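Local coordinates for protein NF-kappa-B inhibitor beta (Mus musculus, PDB 1OY3) that inhibits NF-kappa-B by binding it and trapping it in the cytoplasm, through a stack of ankyrin repeats, at residues C[8-13]-C[40-45]. Residues are numbered along the deposited sequence; the frame is centred on the assembly and turned at random.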
loop_
_atom_site.group_PDB
_atom_site.type_symbol
_atom_site.label_atom_id
_atom_site.label_comp_id
_atom_site.label_asym_id
_atom_site.label_seq_id
_atom_site.Cartn_x
_atom_site.Cartn_y
_atom_site.Cartn_z
ATOM N N ASP C 8 21.196 -6.049 10.144
ATOM C CA ASP C 8 19.904 -5.823 9.511
ATOM C C ASP C 8 18.851 -6.783 10.053
ATOM O O ASP C 8 17.713 -6.795 9.587
ATOM C CB ASP C 8 20.017 -5.988 7.991
ATOM C CG ASP C 8 21.175 -5.195 7.394
ATOM O OD1 ASP C 8 21.349 -4.013 7.759
ATOM O OD2 ASP C 8 21.909 -5.753 6.548
ATOM N N GLY C 9 19.230 -7.590 11.040
ATOM C CA GLY C 9 18.290 -8.534 11.620
ATOM C C GLY C 9 18.107 -9.822 10.836
ATOM O O GLY C 9 17.235 -10.618 11.163
ATOM N N ASP C 10 18.929 -10.036 9.812
ATOM C CA ASP C 10 18.849 -11.247 8.993
ATOM C C ASP C 10 19.582 -12.444 9.614
ATOM O O ASP C 10 20.793 -12.396 9.840
ATOM C CB ASP C 10 19.430 -10.989 7.603
ATOM C CG ASP C 10 18.581 -10.048 6.781
ATOM O OD1 ASP C 10 17.342 -10.204 6.803
ATOM O OD2 ASP C 10 19.148 -9.167 6.102
ATOM N N THR C 11 18.846 -13.516 9.879
ATOM C CA THR C 11 19.442 -14.711 10.456
ATOM C C THR C 11 20.084 -15.533 9.342
ATOM O O THR C 11 20.116 -15.108 8.187
ATOM C CB THR C 11 18.393 -15.587 11.148
ATOM O OG1 THR C 11 17.601 -16.244 10.154
ATOM C CG2 THR C 11 17.491 -14.738 12.033
ATOM N N ALA C 12 20.596 -16.707 9.688
ATOM C CA ALA C 12 21.229 -17.576 8.701
ATOM C C ALA C 12 20.213 -17.947 7.616
ATOM O O ALA C 12 20.574 -18.166 6.456
ATOM C CB ALA C 12 21.771 -18.833 9.378
ATOM N N LEU C 13 18.939 -18.017 7.998
ATOM C CA LEU C 13 17.887 -18.333 7.042
ATOM C C LEU C 13 17.765 -17.224 6.008
ATOM O O LEU C 13 17.886 -17.483 4.811
ATOM C CB LEU C 13 16.541 -18.508 7.735
ATOM C CG LEU C 13 15.987 -19.923 7.875
ATOM C CD1 LEU C 13 14.497 -19.825 8.119
ATOM C CD2 LEU C 13 16.248 -20.735 6.612
ATOM N N LEU C 40 11.222 -15.681 12.066
ATOM C CA LEU C 40 11.954 -14.523 12.551
ATOM C C LEU C 40 11.973 -13.451 11.471
ATOM O O LEU C 40 12.243 -13.737 10.312
ATOM C CB LEU C 40 13.382 -14.915 12.936
ATOM C CG LEU C 40 13.504 -15.812 14.175
ATOM C CD1 LEU C 40 14.961 -16.174 14.400
ATOM C CD2 LEU C 40 12.936 -15.086 15.398
ATOM N N GLN C 41 11.685 -12.215 11.862
ATOM C CA GLN C 41 11.650 -11.098 10.926
ATOM C C GLN C 41 12.854 -10.179 11.082
ATOM O O GLN C 41 13.156 -9.750 12.191
ATOM C CB GLN C 41 10.374 -10.289 11.158
ATOM C CG GLN C 41 9.095 -11.118 11.094
ATOM C CD GLN C 41 7.882 -10.367 11.623
ATOM O OE1 GLN C 41 7.213 -10.819 12.550
ATOM N NE2 GLN C 41 7.597 -9.214 11.033
ATOM N N ASN C 42 13.538 -9.872 9.981
ATOM C CA ASN C 42 14.678 -8.966 10.051
ATOM C C ASN C 42 14.142 -7.572 10.388
ATOM O O ASN C 42 12.979 -7.437 10.759
ATOM C CB ASN C 42 15.457 -8.932 8.730
ATOM C CG ASN C 42 14.609 -8.503 7.568
ATOM O OD1 ASN C 42 13.540 -7.923 7.747
ATOM N ND2 ASN C 42 15.085 -8.774 6.361
ATOM N N ASP C 43 14.978 -6.543 10.244
ATOM C CA ASP C 43 14.580 -5.176 10.582
ATOM C C ASP C 43 13.575 -4.519 9.631
ATOM O O ASP C 43 13.084 -3.425 9.900
ATOM C CB ASP C 43 15.828 -4.288 10.740
ATOM C CG ASP C 43 16.698 -4.709 11.926
ATOM O OD1 ASP C 43 17.808 -4.154 12.083
ATOM O OD2 ASP C 43 16.276 -5.592 12.708
ATOM N N LEU C 44 13.278 -5.181 8.520
ATOM C CA LEU C 44 12.291 -4.664 7.575
ATOM C C LEU C 44 10.989 -5.431 7.818
ATOM O O LEU C 44 10.005 -5.259 7.106
ATOM C CB LEU C 44 12.780 -4.856 6.135
ATOM C CG LEU C 44 13.985 -3.995 5.741
ATOM C CD1 LEU C 44 14.559 -4.449 4.396
ATOM C CD2 LEU C 44 13.553 -2.531 5.684
ATOM N N GLY C 45 10.991 -6.265 8.855
ATOM C CA GLY C 45 9.818 -7.053 9.196
ATOM C C GLY C 45 9.648 -8.263 8.297
ATOM O O GLY C 45 8.632 -8.956 8.347
#
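Two hydrogen bonds tie Asn42 and Asp43 to the run from Asp8 to Asp10. The backbone one goes from Asp43 N to Asp8 O over 2.8 Å and is nearly straight, with 167° at the hydrogen. In the side-chain bond, Asn42 ND2 reaches Asp10 OD1 at 2.7 Å, meeting the carboxylate on its syn side and close to its plane. Asp10 and Asn42 lie alongside each other and point the same way, yet their carboxylate and amide planes are turned 59° apart. With CG set between its backbone N and carbonyl carbon (chi1 59°), Asn42 also brings OD1 back to Leu44 N at 2.9 Å, an Asx turn; Gln46 N is a further donor to OD1, so both ends of the amide are held.

This pairing joins the start of ankyrin repeat 1 to the loop between helix 22-32 and helix 48-55, whose last residues already belong to repeat 2; a type I turn runs from Asn42 to Gly45, and the touching backbones run roughly antiparallel. The ankyrin stack binds another protein here: Asp8 OD2 and Asp10 OD2 each form a salt bridge with a basic side chain of that neighbouring chain.

Gly9 CA lies 4.0 Å from Asn42 CA, the nearest CA pair across the segments, and 3.7 Å from Asp43 OD2. Gly9 O accepts a CA-H...O contact from Asn42 CA at 3.2 Å.

The apolar share is small: Thr11 CG2 meets Leu40 CD1 at 3.8 Å, the side chains crossing at about a right angle. Thr11 OG1 N-caps helix 12-18 by accepting from Leu13 N.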